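Local coordinates for protein adenosine kinase (Sinorhizobium meliloti, PDB 3UBO) that probably transfers a phosphate from ATP to the 5'-hydroxyl of adenosine, as a kinase of the pfkB carbohydrate kinase family, at residues D280-G285 against L302-A307; T276-L281 against I309-I314. One frame throughout, in Å; residues are numbered along the deposited sequence.

Contact 1 and contact 2 join the same two helices, 278-290 and 296-311, at successive levels, and their centres lie about 9 Å apart. They share Asp280 and Leu281 and meet where Ala307 CB packs 4.1 Å from Ala278 O. Both reach the nucleotide: Tyr282, Asn304 and Ala307 of contact 1 and Ala278, Gly279 and Ile311 of contact 2 belong to the ADP pocket. The beginning of helix 278-290 borders both ligands: Gly279 lies by the beta-phosphate and Asp280 OD2 lies 3.3 Å from adenosine O5'. The helix pair lines part of the ADP pocket, and the start of helix 278-290 also borders the adenosine.

Contact 1 of 2, residues D280-G285 against L302-A307; sequences DLYAAG and LGNLAA. With ADP (adenosine-5'-diphosphate), chain D; ADN (adenosine), chain C.
The ring of Tyr282 has Gly303 on one face: its CA sits 3.8 Å from the ring centroid, a CH-pi contact displaced toward the rim. At the edge, Asn304 brings its CG into the ring plane near CE2, with the amide turned 67° from the ring. ADP O3' approaches the ring obliquely, so the tyrosine and Asn304, running side by side in the same direction, both border the ribose. The tyrosine's CG stands anti to the backbone N (chi1 176°), which puts the ring over Gly303.

Behind the ring the backbones come very near. Tyr282 CA points its hydrogen at Gly303 O over 3.5 Å, and Gly303 CA makes a more bent CH...O approach to Tyr282 O. These CH...O contacts go with a helix pair whose axes approach to 6.7 Å and cross at 139°, closer to antiparallel than parallel. In this pfkB-family kinase the first of the two helices starts with the GAGD motif, and the second packs against it as a hairpin partner at the nucleotide site. Glycines make the approach possible: a side chain on Gly303 would run into Tyr282 CE2, and one on Gly285 into Leu302 O.

Small apolar groups fill in around the glycines. Leu281 CB meets Ala306 CB at 4.3 Å, and Tyr282 CB meets Ala307 CB at 4.2 Å. Farther along, Leu302 CB rests 3.5 Å from Gly285 O. Leu281 also leans on Pro318, and the Tyr282 side chain also touches Ser300.

Contact 2 of 2, residues T276-L281 against I309-I314; sequences TGAGDL and IVIGQI. With ADP (adenosine-5'-diphosphate), chain D; ADN (adenosine), chain C.
This is a small, buried apolar contact between the start of helix 278-290 and the C-terminal part of helix 296-311, beside the nucleotide, with its first segment bordering both bound ligands, in a ribokinase-like fold. The first segment carries the family's GAGD motif, Gly277 to Asp280, with Gly277 at the N-cap position. Val310 does most of the packing: its CG1 is set between its own backbone N and carbonyl carbon (chi1 88°), and that turns it toward the motif, 3.6 Å from Gly277 O. That carbonyl accepts a weak backbone bond from Leu281 N, and the methyl simply packs on it. The other branch, Val310 CG2, meets Leu281 CD1 at 4.0 Å, the two side chains crossing at a slant.

Gly277 has a positive phi of 95°, at which a CB would collide with the carbonyl oxygen of Thr276. Gly279 faces the ADP beta-phosphate instead, where a CB would run into O2B. This helix start lies beside the beta-phosphate, consistent with the anion-binding role of the motif in the family.

Asp280 turns from Val310 to the nucleoside, its carboxylate facing the 5' end, while Ser62 OG and Asn65 ND2 hydrogen-bond to OD1 and OD2. With an alanine here, the carboxylate is gone, and the side chains of Ser62 and Asn65 would probably be freer to turn beside the nucleoside's O5'. Thr276, whose OG1 is bonded to Asp274, directs CG2 toward the adenosine ribose.

On the ADP side, Ile311 CG1 packs 4.1 Å from Ala278 CB, and its CD1 lies against the adenine near N9.

Contact 1 of 2, residues D280-G285 against L302-A307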
ATOM      1  N   ASP A 280      -5.353 -15.985   7.805  1.00 54.62           N
ATOM      2  CA  ASP A 280      -6.572 -15.225   7.754  1.00 57.15           C
ATOM      3  C   ASP A 280      -7.317 -15.551   6.499  1.00 57.51           C
ATOM      4  O   ASP A 280      -8.515 -15.535   6.470  1.00 57.69           O
ATOM      5  CB  ASP A 280      -6.301 -13.727   7.759  1.00 53.61           C
ATOM      6  CG  ASP A 280      -5.553 -13.279   8.950  1.00 52.41           C
ATOM      7  OD1 ASP A 280      -5.468 -14.039   9.912  1.00 51.41           O
ATOM      8  OD2 ASP A 280      -5.036 -12.164   8.917  1.00 48.28           O
ATOM      9  N   LEU A 281      -6.598 -15.816   5.435  1.00 58.21           N
ATOM     10  CA  LEU A 281      -7.261 -16.053   4.181  1.00 58.68           C
ATOM     11  C   LEU A 281      -7.471 -17.521   3.947  1.00 57.43           C
ATOM     12  O   LEU A 281      -8.211 -17.915   3.084  1.00 56.97           O
ATOM     13  CB  LEU A 281      -6.499 -15.394   3.055  1.00 56.37           C
ATOM     14  CG  LEU A 281      -7.188 -14.091   2.730  1.00 58.50           C
ATOM     15  CD1 LEU A 281      -6.406 -12.913   3.138  1.00 56.83           C
ATOM     16  CD2 LEU A 281      -7.570 -14.019   1.316  1.00 57.65           C
ATOM     17  N   TYR A 282      -6.818 -18.332   4.749  1.00 56.05           N
ATOM     18  CA  TYR A 282      -7.104 -19.729   4.737  1.00 57.35           C
ATOM     19  C   TYR A 282      -8.502 -19.975   5.291  1.00 61.33           C
ATOM     20  O   TYR A 282      -9.282 -20.748   4.765  1.00 59.78           O
ATOM     21  CB  TYR A 282      -6.108 -20.464   5.579  1.00 55.72           C
ATOM     22  CG  TYR A 282      -6.439 -21.913   5.665  1.00 62.91           C
ATOM     23  CD1 TYR A 282      -7.290 -22.389   6.625  1.00 59.73           C
ATOM     24  CD2 TYR A 282      -5.921 -22.802   4.761  1.00 63.41           C
ATOM     25  CE1 TYR A 282      -7.582 -23.701   6.691  1.00 61.42           C
ATOM     26  CE2 TYR A 282      -6.211 -24.098   4.821  1.00 63.41           C
ATOM     27  CZ  TYR A 282      -7.039 -24.550   5.780  1.00 67.55           C
ATOM     28  OH  TYR A 282      -7.319 -25.877   5.818  1.00 71.73           O
ATOM     29  N   ALA A 283      -8.806 -19.287   6.366  1.00 57.68           N
ATOM     30  CA  ALA A 283     -10.071 -19.399   7.001  1.00 58.76           C
ATOM     31  C   ALA A 283     -11.130 -18.724   6.184  1.00 59.82           C
ATOM     32  O   ALA A 283     -12.267 -19.089   6.250  1.00 59.40           O
ATOM     33  CB  ALA A 283      -9.992 -18.775   8.337  1.00 60.29           C
ATOM     34  N   ALA A 284     -10.764 -17.714   5.430  1.00 57.92           N
ATOM     35  CA  ALA A 284     -11.749 -17.014   4.651  1.00 58.49           C
ATOM     36  C   ALA A 284     -12.266 -17.925   3.581  1.00 61.57           C
ATOM     37  O   ALA A 284     -13.441 -17.965   3.314  1.00 61.30           O
ATOM     38  CB  ALA A 284     -11.163 -15.808   4.035  1.00 56.78           C
ATOM     39  N   GLY A 285     -11.368 -18.651   2.953  1.00 60.56           N
ATOM     40  CA  GLY A 285     -11.759 -19.533   1.892  1.00 59.18           C
ATOM     41  C   GLY A 285     -12.509 -20.690   2.475  1.00 63.08           C
ATOM     42  O   GLY A 285     -13.535 -21.099   1.973  1.00 63.42           O
ATOM     43  N   LEU A 302     -10.271 -24.683  -0.565  1.00 66.50           N
ATOM     44  CA  LEU A 302     -10.548 -23.263  -0.718  1.00 64.93           C
ATOM     45  C   LEU A 302      -9.632 -22.492   0.238  1.00 63.51           C
ATOM     46  O   LEU A 302      -9.204 -21.381  -0.063  1.00 58.76           O
ATOM     47  CB  LEU A 302     -12.010 -22.980  -0.490  1.00 64.92           C
ATOM     48  CG  LEU A 302     -12.752 -23.200  -1.790  1.00 68.14           C
ATOM     49  CD1 LEU A 302     -14.219 -23.352  -1.511  1.00 67.96           C
ATOM     50  CD2 LEU A 302     -12.465 -22.055  -2.785  1.00 67.50           C
ATOM     51  N   GLY A 303      -9.280 -23.150   1.343  1.00 63.99           N
ATOM     52  CA  GLY A 303      -8.335 -22.624   2.298  1.00 63.54           C
ATOM     53  C   GLY A 303      -6.990 -22.304   1.687  1.00 62.09           C
ATOM     54  O   GLY A 303      -6.608 -21.119   1.594  1.00 58.81           O
ATOM     55  N   ASN A 304      -6.281 -23.360   1.278  1.00 62.33           N
ATOM     56  CA  ASN A 304      -4.934 -23.196   0.790  1.00 61.30           C
ATOM     57  C   ASN A 304      -4.898 -22.298  -0.442  1.00 59.32           C
ATOM     58  O   ASN A 304      -4.124 -21.376  -0.508  1.00 58.73           O
ATOM     59  CB  ASN A 304      -4.313 -24.533   0.569  1.00 60.71           C
ATOM     60  CG  ASN A 304      -4.317 -25.358   1.808  1.00 64.28           C
ATOM     61  OD1 ASN A 304      -5.088 -26.298   1.910  1.00 66.78           O
ATOM     62  ND2 ASN A 304      -3.486 -25.011   2.775  1.00 63.67           N
ATOM     63  N   LEU A 305      -5.800 -22.529  -1.388  1.00 59.70           N
ATOM     64  CA  LEU A 305      -5.894 -21.663  -2.561  1.00 58.35           C
ATOM     65  C   LEU A 305      -5.858 -20.167  -2.208  1.00 58.48           C
ATOM     66  O   LEU A 305      -5.162 -19.386  -2.856  1.00 56.04           O
ATOM     67  CB  LEU A 305      -7.160 -21.981  -3.360  1.00 56.83           C
ATOM     68  CG  LEU A 305      -7.537 -20.985  -4.458  1.00 61.01           C
ATOM     69  CD1 LEU A 305      -6.552 -21.061  -5.614  1.00 50.02           C
ATOM     70  CD2 LEU A 305      -8.958 -21.230  -4.943  1.00 54.16           C
ATOM     71  N   ALA A 306      -6.614 -19.780  -1.182  1.00 59.94           N
ATOM     72  CA  ALA A 306      -6.739 -18.362  -0.760  1.00 57.81           C
ATOM     73  C   ALA A 306      -5.509 -17.877  -0.002  1.00 57.42           C
ATOM     74  O   ALA A 306      -5.028 -16.798  -0.287  1.00 54.36           O
ATOM     75  CB  ALA A 306      -7.980 -18.144   0.066  1.00 56.46           C
ATOM     76  N   ALA A 307      -5.033 -18.678   0.954  1.00 57.00           N
ATOM     77  CA  ALA A 307      -3.801 -18.424   1.647  1.00 55.40           C
ATOM     78  C   ALA A 307      -2.666 -18.079   0.636  1.00 57.64           C
ATOM     79  O   ALA A 307      -2.022 -16.993   0.685  1.00 54.19           O
ATOM     80  CB  ALA A 307      -3.459 -19.633   2.477  1.00 56.65           C
TER
HETATM   81  PB  ADP D 354       0.058 -18.775   9.847  1.00 75.75           P
HETATM   82  O1B ADP D 354       1.136 -18.370  11.041  1.00 74.55           O
HETATM   83  O2B ADP D 354      -1.553 -18.905  10.297  1.00 71.97           O
HETATM   84  O3B ADP D 354       0.142 -17.817   8.712  1.00 70.07           O
HETATM   85  PA  ADP D 354       0.766 -21.381   8.336  1.00 77.43           P
HETATM   86  O1A ADP D 354       2.366 -21.769   8.398  1.00 70.75           O
HETATM   87  O2A ADP D 354      -0.036 -22.549   8.700  1.00 74.24           O
HETATM   88  O3A ADP D 354       0.812 -20.245   9.583  1.00 78.44           O
HETATM   89  O5' ADP D 354       0.197 -20.846   6.848  1.00 70.89           O
HETATM   90  C5' ADP D 354      -1.186 -20.559   6.683  1.00 68.75           C
HETATM   91  C4' ADP D 354      -1.722 -20.989   5.278  1.00 70.41           C
HETATM   92  O4' ADP D 354      -1.243 -20.224   4.072  1.00 70.35           O
HETATM   93  C3' ADP D 354      -1.434 -22.509   4.798  1.00 71.08           C
HETATM   94  O3' ADP D 354      -2.107 -23.589   5.421  1.00 70.90           O
HETATM   95  C2' ADP D 354      -1.300 -22.440   3.282  1.00 70.77           C
HETATM   96  O2' ADP D 354      -2.432 -22.665   2.429  1.00 70.59           O
HETATM   97  C1' ADP D 354      -0.581 -21.126   3.170  1.00 69.14           C
HETATM   98  N9  ADP D 354       0.901 -21.222   3.349  1.00 71.70           N
HETATM   99  C8  ADP D 354       1.659 -20.905   4.455  1.00 70.31           C
HETATM  100  N7  ADP D 354       3.067 -21.155   4.172  1.00 69.22           N
HETATM  101  C5  ADP D 354       3.152 -21.666   2.845  1.00 69.89           C
HETATM  102  C6  ADP D 354       4.299 -22.071   2.009  1.00 71.02           C
HETATM  103  N6  ADP D 354       5.673 -21.948   2.533  1.00 68.88           N
HETATM  104  N1  ADP D 354       4.080 -22.497   0.735  1.00 68.47           N
HETATM  105  C2  ADP D 354       2.780 -22.549   0.202  1.00 67.57           C
HETATM  106  N3  ADP D 354       1.645 -22.173   1.009  1.00 68.71           N
HETATM  107  C4  ADP D 354       1.851 -21.718   2.308  1.00 71.29           C
HETATM  108  O5' ADN C 353      -2.208 -12.346  10.616  1.00 62.56           O
HETATM  109  C5' ADN C 353      -2.303 -11.263   9.616  1.00 59.20           C
HETATM  110  C4' ADN C 353      -2.811  -9.897  10.192  1.00 57.27           C
HETATM  111  O4' ADN C 353      -2.662  -9.789  11.613  1.00 60.11           O
HETATM  112  C3' ADN C 353      -2.434  -8.414   9.669  1.00 55.91           C
HETATM  113  O3' ADN C 353      -2.923  -7.829   8.486  1.00 58.64           O
HETATM  114  C2' ADN C 353      -2.682  -7.536  10.941  1.00 56.50           C
HETATM  115  O2' ADN C 353      -3.504  -6.364  10.751  1.00 55.59           O
HETATM  116  C1' ADN C 353      -3.197  -8.543  11.891  1.00 59.74           C
HETATM  117  N9  ADN C 353      -2.829  -8.207  13.299  1.00 61.81           N
HETATM  118  C8  ADN C 353      -1.570  -7.949  13.916  1.00 62.11           C
HETATM  119  N7  ADN C 353      -1.742  -7.821  15.321  1.00 59.29           N
HETATM  120  C5  ADN C 353      -3.114  -8.014  15.565  1.00 62.73           C
HETATM  121  C6  ADN C 353      -3.889  -7.981  16.758  1.00 61.53           C
HETATM  122  N6  ADN C 353      -3.290  -7.757  18.046  1.00 60.93           N
HETATM  123  N1  ADN C 353      -5.306  -8.223  16.649  1.00 61.70           N
HETATM  124  C2  ADN C 353      -5.903  -8.483  15.372  1.00 60.08           C
HETATM  125  N3  ADN C 353      -5.169  -8.525  14.162  1.00 58.33           N
HETATM  126  C4  ADN C 353      -3.784  -8.266  14.294  1.00 60.90           C

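Contact 2 of 2, residues T276-L281 against I309-I314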
ATOM      1  N   THR A 276       2.311 -12.505   5.933  1.00 55.43           N
ATOM      2  CA  THR A 276       1.227 -11.740   6.500  1.00 55.44           C
ATOM      3  C   THR A 276      -0.107 -12.016   5.805  1.00 57.43           C
ATOM      4  O   THR A 276      -0.211 -11.923   4.565  1.00 56.52           O
ATOM      5  CB  THR A 276       1.580 -10.233   6.421  1.00 54.52           C
ATOM      6  OG1 THR A 276       2.663 -10.009   7.313  1.00 55.56           O
ATOM      7  CG2 THR A 276       0.411  -9.347   6.772  1.00 55.24           C
ATOM      8  N   GLY A 277      -1.097 -12.408   6.587  1.00 57.50           N
ATOM      9  CA  GLY A 277      -2.443 -12.590   6.100  1.00 55.01           C
ATOM     10  C   GLY A 277      -2.863 -13.972   5.681  1.00 58.29           C
ATOM     11  O   GLY A 277      -3.975 -14.154   5.254  1.00 58.17           O
ATOM     12  N   ALA A 278      -1.974 -14.940   5.798  1.00 58.28           N
ATOM     13  CA  ALA A 278      -2.227 -16.274   5.310  1.00 58.94           C
ATOM     14  C   ALA A 278      -3.324 -16.965   6.093  1.00 60.86           C
ATOM     15  O   ALA A 278      -4.398 -17.163   5.597  1.00 59.27           O
ATOM     16  CB  ALA A 278      -0.983 -17.066   5.360  1.00 58.94           C
ATOM     17  N   GLY A 279      -3.046 -17.325   7.327  1.00 59.89           N
ATOM     18  CA  GLY A 279      -4.043 -17.963   8.146  1.00 57.50           C
ATOM     19  C   GLY A 279      -5.374 -17.273   8.048  1.00 55.70           C
ATOM     20  O   GLY A 279      -6.394 -17.884   8.194  1.00 54.61           O
ATOM     21  N   ASP A 280      -5.353 -15.985   7.805  1.00 54.62           N
ATOM     22  CA  ASP A 280      -6.572 -15.225   7.754  1.00 57.15           C
ATOM     23  C   ASP A 280      -7.317 -15.551   6.499  1.00 57.51           C
ATOM     24  O   ASP A 280      -8.515 -15.535   6.470  1.00 57.69           O
ATOM     25  CB  ASP A 280      -6.301 -13.727   7.759  1.00 53.61           C
ATOM     26  CG  ASP A 280      -5.553 -13.279   8.950  1.00 52.41           C
ATOM     27  OD1 ASP A 280      -5.468 -14.039   9.912  1.00 51.41           O
ATOM     28  OD2 ASP A 280      -5.036 -12.164   8.917  1.00 48.28           O
ATOM     29  N   LEU A 281      -6.598 -15.816   5.435  1.00 58.21           N
ATOM     30  CA  LEU A 281      -7.261 -16.053   4.181  1.00 58.68           C
ATOM     31  C   LEU A 281      -7.471 -17.521   3.947  1.00 57.43           C
ATOM     32  O   LEU A 281      -8.211 -17.915   3.084  1.00 56.97           O
ATOM     33  CB  LEU A 281      -6.499 -15.394   3.055  1.00 56.37           C
ATOM     34  CG  LEU A 281      -7.188 -14.091   2.730  1.00 58.50           C
ATOM     35  CD1 LEU A 281      -6.406 -12.913   3.138  1.00 56.83           C
ATOM     36  CD2 LEU A 281      -7.570 -14.019   1.316  1.00 57.65           C
ATOM     37  N   ILE A 309      -2.445 -17.366  -2.607  1.00 55.18           N
ATOM     38  CA  ILE A 309      -2.511 -16.137  -3.386  1.00 53.86           C
ATOM     39  C   ILE A 309      -2.045 -14.896  -2.609  1.00 53.03           C
ATOM     40  O   ILE A 309      -1.435 -13.989  -3.189  1.00 50.23           O
ATOM     41  CB  ILE A 309      -3.928 -15.865  -3.923  1.00 56.58           C
ATOM     42  CG1 ILE A 309      -4.269 -16.905  -5.008  1.00 57.93           C
ATOM     43  CG2 ILE A 309      -4.080 -14.368  -4.395  1.00 52.76           C
ATOM     44  CD1 ILE A 309      -5.668 -16.760  -5.658  1.00 58.10           C
ATOM     45  N   VAL A 310      -2.292 -14.864  -1.305  1.00 53.39           N
ATOM     46  CA  VAL A 310      -2.067 -13.620  -0.544  1.00 55.66           C
ATOM     47  C   VAL A 310      -0.597 -13.481  -0.077  1.00 55.94           C
ATOM     48  O   VAL A 310      -0.128 -12.367   0.212  1.00 55.47           O
ATOM     49  CB  VAL A 310      -3.043 -13.434   0.635  1.00 54.67           C
ATOM     50  CG1 VAL A 310      -2.522 -14.112   1.921  1.00 53.10           C
ATOM     51  CG2 VAL A 310      -3.254 -11.958   0.884  1.00 57.73           C
ATOM     52  N   ILE A 311       0.062 -14.639  -0.013  1.00 55.67           N
ATOM     53  CA  ILE A 311       1.467 -14.803   0.316  1.00 56.64           C
ATOM     54  C   ILE A 311       2.369 -14.365  -0.873  1.00 54.62           C
ATOM     55  O   ILE A 311       3.540 -14.068  -0.695  1.00 51.71           O
ATOM     56  CB  ILE A 311       1.795 -16.302   0.595  1.00 57.78           C
ATOM     57  CG1 ILE A 311       1.113 -16.855   1.857  1.00 56.83           C
ATOM     58  CG2 ILE A 311       3.327 -16.541   0.685  1.00 54.30           C
ATOM     59  CD1 ILE A 311       1.768 -18.237   2.301  1.00 58.62           C
ATOM     60  N   GLY A 312       1.827 -14.335  -2.079  1.00 52.51           N
ATOM     61  CA  GLY A 312       2.558 -13.705  -3.162  1.00 50.50           C
ATOM     62  C   GLY A 312       2.389 -12.178  -3.157  1.00 56.43           C
ATOM     63  O   GLY A 312       2.248 -11.579  -4.217  1.00 56.18           O
ATOM     64  N   GLN A 313       2.393 -11.513  -1.997  1.00 52.24           N
ATOM     65  CA  GLN A 313       1.999 -10.099  -2.016  1.00 55.68           C
ATOM     66  C   GLN A 313       2.480  -9.383  -0.777  1.00 57.17           C
ATOM     67  O   GLN A 313       2.353  -9.899   0.339  1.00 56.71           O
ATOM     68  CB  GLN A 313       0.474 -10.020  -1.974  1.00 57.19           C
ATOM     69  CG  GLN A 313      -0.165  -8.937  -2.756  1.00 58.99           C
ATOM     70  CD  GLN A 313      -1.645  -8.893  -2.420  1.00 57.67           C
ATOM     71  OE1 GLN A 313      -1.991  -8.988  -1.244  1.00 57.50           O
ATOM     72  NE2 GLN A 313      -2.522  -8.719  -3.435  1.00 58.22           N
ATOM     73  N   ILE A 314       3.011  -8.181  -0.947  1.00 59.01           N
ATOM     74  CA  ILE A 314       3.265  -7.331   0.221  1.00 56.96           C
ATOM     75  C   ILE A 314       1.875  -6.941   0.462  1.00 57.39           C
ATOM     76  O   ILE A 314       1.250  -6.434  -0.460  1.00 57.54           O
ATOM     77  CB  ILE A 314       4.131  -6.077  -0.119  1.00 57.26           C
ATOM     78  CG1 ILE A 314       5.608  -6.406   0.096  1.00 53.95           C
ATOM     79  CG2 ILE A 314       3.742  -4.894   0.724  1.00 52.31           C
ATOM     80  CD1 ILE A 314       5.870  -6.973   1.442  1.00 54.25           C
TER
HETATM   81  PB  ADP D 354       0.058 -18.775   9.847  1.00 75.75           P
HETATM   82  O1B ADP D 354       1.136 -18.370  11.041  1.00 74.55           O
HETATM   83  O2B ADP D 354      -1.553 -18.905  10.297  1.00 71.97           O
HETATM   84  O3B ADP D 354       0.142 -17.817   8.712  1.00 70.07           O
HETATM   85  PA  ADP D 354       0.766 -21.381   8.336  1.00 77.43           P
HETATM   86  O1A ADP D 354       2.366 -21.769   8.398  1.00 70.75           O
HETATM   87  O2A ADP D 354      -0.036 -22.549   8.700  1.00 74.24           O
HETATM   88  O3A ADP D 354       0.812 -20.245   9.583  1.00 78.44           O
HETATM   89  O5' ADP D 354       0.197 -20.846   6.848  1.00 70.89           O
HETATM   90  C5' ADP D 354      -1.186 -20.559   6.683  1.00 68.75           C
HETATM   91  C4' ADP D 354      -1.722 -20.989   5.278  1.00 70.41           C
HETATM   92  O4' ADP D 354      -1.243 -20.224   4.072  1.00 70.35           O
HETATM   93  C3' ADP D 354      -1.434 -22.509   4.798  1.00 71.08           C
HETATM   94  O3' ADP D 354      -2.107 -23.589   5.421  1.00 70.90           O
HETATM   95  C2' ADP D 354      -1.300 -22.440   3.282  1.00 70.77           C
HETATM   96  O2' ADP D 354      -2.432 -22.665   2.429  1.00 70.59           O
HETATM   97  C1' ADP D 354      -0.581 -21.126   3.170  1.00 69.14           C
HETATM   98  N9  ADP D 354       0.901 -21.222   3.349  1.00 71.70           N
HETATM   99  C8  ADP D 354       1.659 -20.905   4.455  1.00 70.31           C
HETATM  100  N7  ADP D 354       3.067 -21.155   4.172  1.00 69.22           N
HETATM  101  C5  ADP D 354       3.152 -21.666   2.845  1.00 69.89           C
HETATM  102  C6  ADP D 354       4.299 -22.071   2.009  1.00 71.02           C
HETATM  103  N6  ADP D 354       5.673 -21.948   2.533  1.00 68.88           N
HETATM  104  N1  ADP D 354       4.080 -22.497   0.735  1.00 68.47           N
HETATM  105  C2  ADP D 354       2.780 -22.549   0.202  1.00 67.57           C
HETATM  106  N3  ADP D 354       1.645 -22.173   1.009  1.00 68.71           N
HETATM  107  C4  ADP D 354       1.851 -21.718   2.308  1.00 71.29           C
HETATM  108  O5' ADN C 353      -2.208 -12.346  10.616  1.00 62.56           O
HETATM  109  C5' ADN C 353      -2.303 -11.263   9.616  1.00 59.20           C
HETATM  110  C4' ADN C 353      -2.811  -9.897  10.192  1.00 57.27           C
HETATM  111  O4' ADN C 353      -2.662  -9.789  11.613  1.00 60.11           O
HETATM  112  C3' ADN C 353      -2.434  -8.414   9.669  1.00 55.91           C
HETATM  113  O3' ADN C 353      -2.923  -7.829   8.486  1.00 58.64           O
HETATM  114  C2' ADN C 353      -2.682  -7.536  10.941  1.00 56.50           C
HETATM  115  O2' ADN C 353      -3.504  -6.364  10.751  1.00 55.59           O
HETATM  116  C1' ADN C 353      -3.197  -8.543  11.891  1.00 59.74           C
HETATM  117  N9  ADN C 353      -2.829  -8.207  13.299  1.00 61.81           N
HETATM  118  C8  ADN C 353      -1.570  -7.949  13.916  1.00 62.11           C
HETATM  119  N7  ADN C 353      -1.742  -7.821  15.321  1.00 59.29           N
HETATM  120  C5  ADN C 353      -3.114  -8.014  15.565  1.00 62.73           C
HETATM  121  C6  ADN C 353      -3.889  -7.981  16.758  1.00 61.53           C
HETATM  122  N6  ADN C 353      -3.290  -7.757  18.046  1.00 60.93           N
HETATM  123  N1  ADN C 353      -5.306  -8.223  16.649  1.00 61.70           N
HETATM  124  C2  ADN C 353      -5.903  -8.483  15.372  1.00 60.08           C
HETATM  125  N3  ADN C 353      -5.169  -8.525  14.162  1.00 58.33           N
HETATM  126  C4  ADN C 353      -3.784  -8.266  14.294  1.00 60.90           C